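Local coordinates for protein serine protease inhibitor (PDB 3STO) that probably inhibits serine proteases, as a member of the serpin family from the blood fluke Schistosoma haematobium, at residues V222-Q227 / R294-T299. Sequence-based numbering, arbitrary orientation.
Sequences VDMMTQ and RLPKFT
M225 and L295 face each other as a hydrogen-bonded antiparallel pair, their side chains running side by side in the same direction. A bend at chi3 turns M225 CE toward L295 CD2, 3.7 Å away, while the M225 and K297 side chains cross at about a right angle, with M225 SE 4.0 Å from K297 CB. On the other face of the sheet M224 has CG anti to the backbone N (chi1 -170°), and the bend at chi2 brings SE over the backbone of L295 and P296, 3.5 Å from both L295 N and P296 N. Beside it T226 CG2 lies along the R294 chain, 3.9 Å from R294 CD. At the margin the D223 and K297 side chains cross obliquely, K297 CD 3.5 Å from D223 CB, yet D223 OD2 and K297 NZ stay 5.6 Å apart.

The backbone ladder is uneven. M225 and L295 exchange two bonds, L295 N to M225 O and M225 N to L295 O, the latter from 40° above the carbonyl plane; K297 N reaches D223 O at 2.9 Å, nearly straight (169°). Beyond it one water accepts from D223 N and donates to K297 O. Direct pairing thus gives way to a water bridge where strand 287-305 leaves 218-236 to pair with 339-348, passing from serpin sheet C to sheet A, while salt bridges D223-K209, R294-E210 and K297-E350 anchor the charged ends outside the contact.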
loop_
_atom_site.group_PDB
_atom_site.type_symbol
_atom_site.label_atom_id
_atom_site.label_comp_id
_atom_site.label_asym_id
_atom_site.label_seq_id
_atom_site.Cartn_x
_atom_site.Cartn_y
_atom_site.Cartn_z
ATOM N N VAL A 222 -3.100 12.502 22.464
ATOM C CA VAL A 222 -2.341 12.524 21.235
ATOM C C VAL A 222 -1.754 13.911 21.034
ATOM O O VAL A 222 -2.215 14.885 21.641
ATOM C CB VAL A 222 -3.217 12.145 19.998
ATOM C CG1 VAL A 222 -3.681 10.713 20.082
ATOM C CG2 VAL A 222 -4.410 13.096 19.853
ATOM N N ASP A 223 -0.733 14.009 20.191
ATOM C CA ASP A 223 -0.295 15.313 19.739
ATOM C C ASP A 223 -1.183 15.734 18.577
ATOM O O ASP A 223 -1.141 15.125 17.520
ATOM C CB ASP A 223 1.163 15.290 19.357
ATOM C CG ASP A 223 2.077 15.048 20.554
ATOM O OD1 ASP A 223 1.975 15.785 21.566
ATOM O OD2 ASP A 223 2.912 14.125 20.472
HETATM N N MSE A 224 -2.025 16.743 18.812
HETATM C CA MSE A 224 -3.055 17.146 17.857
HETATM C C MSE A 224 -2.595 18.361 17.020
HETATM O O MSE A 224 -2.338 19.439 17.547
HETATM C CB MSE A 224 -4.371 17.427 18.598
HETATM C CG MSE A 224 -5.615 17.639 17.720
HETATM SE SE MSE A 224 -6.291 15.934 16.871
HETATM C CE MSE A 224 -7.374 15.262 18.407
HETATM N N MSE A 225 -2.477 18.170 15.716
HETATM C CA MSE A 225 -2.137 19.250 14.802
HETATM C C MSE A 225 -3.411 19.950 14.433
HETATM O O MSE A 225 -4.495 19.343 14.401
HETATM C CB MSE A 225 -1.437 18.725 13.551
HETATM C CG MSE A 225 -0.343 17.714 13.874
HETATM SE SE MSE A 225 0.647 17.126 12.281
HETATM C CE MSE A 225 -0.800 16.295 11.213
ATOM N N THR A 226 -3.289 21.245 14.196
ATOM C CA THR A 226 -4.472 22.063 13.978
ATOM C C THR A 226 -4.161 23.055 12.874
ATOM O O THR A 226 -3.040 23.517 12.752
ATOM C CB THR A 226 -4.916 22.830 15.282
ATOM O OG1 THR A 226 -3.867 23.677 15.678
ATOM C CG2 THR A 226 -5.159 21.885 16.465
ATOM N N GLN A 227 -5.168 23.372 12.074
ATOM C CA GLN A 227 -5.031 24.376 11.050
ATOM C C GLN A 227 -6.398 24.805 10.496
ATOM O O GLN A 227 -7.391 24.041 10.510
ATOM C CB GLN A 227 -4.050 23.884 9.969
ATOM C CG GLN A 227 -4.426 24.114 8.520
ATOM C CD GLN A 227 -3.540 23.291 7.558
ATOM O OE1 GLN A 227 -4.008 22.329 6.955
ATOM N NE2 GLN A 227 -2.265 23.672 7.425
ATOM N N ARG A 294 -8.419 19.401 12.749
ATOM C CA ARG A 294 -7.503 18.864 13.754
ATOM C C ARG A 294 -7.195 17.439 13.436
ATOM O O ARG A 294 -8.085 16.647 13.145
ATOM C CB ARG A 294 -8.091 18.943 15.152
ATOM C CG ARG A 294 -8.630 20.299 15.514
ATOM C CD ARG A 294 -8.752 20.396 17.000
ATOM N NE ARG A 294 -9.496 21.571 17.381
ATOM C CZ ARG A 294 -10.484 21.546 18.254
ATOM N NH1 ARG A 294 -10.823 20.397 18.821
ATOM N NH2 ARG A 294 -11.117 22.661 18.565
ATOM N N LEU A 295 -5.928 17.105 13.549
ATOM C CA LEU A 295 -5.442 15.853 13.038
ATOM C C LEU A 295 -4.287 15.416 13.927
ATOM O O LEU A 295 -3.317 16.145 14.094
ATOM C CB LEU A 295 -4.989 16.024 11.560
ATOM C CG LEU A 295 -4.454 14.811 10.788
ATOM C CD1 LEU A 295 -5.558 13.746 10.632
ATOM C CD2 LEU A 295 -3.851 15.167 9.400
ATOM N N PRO A 296 -4.377 14.195 14.471
ATOM C CA PRO A 296 -3.268 13.621 15.245
ATOM C C PRO A 296 -1.973 13.452 14.406
ATOM O O PRO A 296 -2.009 13.116 13.217
ATOM C CB PRO A 296 -3.822 12.240 15.665
ATOM C CG PRO A 296 -5.276 12.299 15.397
ATOM C CD PRO A 296 -5.484 13.235 14.290
ATOM N N LYS A 297 -0.828 13.683 15.026
ATOM C CA LYS A 297 0.403 13.258 14.416
ATOM C C LYS A 297 0.641 11.815 14.878
ATOM O O LYS A 297 0.432 11.480 16.028
ATOM C CB LYS A 297 1.561 14.174 14.773
ATOM C CG LYS A 297 2.060 14.029 16.137
ATOM C CD LYS A 297 3.042 15.159 16.444
ATOM C CE LYS A 297 4.086 15.307 15.353
ATOM N NZ LYS A 297 5.203 16.223 15.795
ATOM N N PHE A 298 1.008 10.944 13.948
ATOM C CA PHE A 298 1.194 9.538 14.272
ATOM C C PHE A 298 2.088 8.846 13.264
ATOM O O PHE A 298 2.376 9.364 12.157
ATOM C CB PHE A 298 -0.150 8.804 14.329
ATOM C CG PHE A 298 -0.900 8.798 13.025
ATOM C CD1 PHE A 298 -1.683 9.881 12.654
ATOM C CD2 PHE A 298 -0.810 7.718 12.164
ATOM C CE1 PHE A 298 -2.371 9.871 11.441
ATOM C CE2 PHE A 298 -1.492 7.710 10.935
ATOM C CZ PHE A 298 -2.268 8.789 10.582
ATOM N N THR A 299 2.537 7.664 13.650
ATOM C CA THR A 299 3.152 6.812 12.665
ATOM C C THR A 299 2.753 5.370 12.847
ATOM O O THR A 299 2.923 4.816 13.932
ATOM C CB THR A 299 4.685 7.014 12.574
ATOM O OG1 THR A 299 5.333 5.749 12.455
ATOM C CG2 THR A 299 5.211 7.765 13.752
HETATM O O HOH W 1 0.232 11.686 18.689
#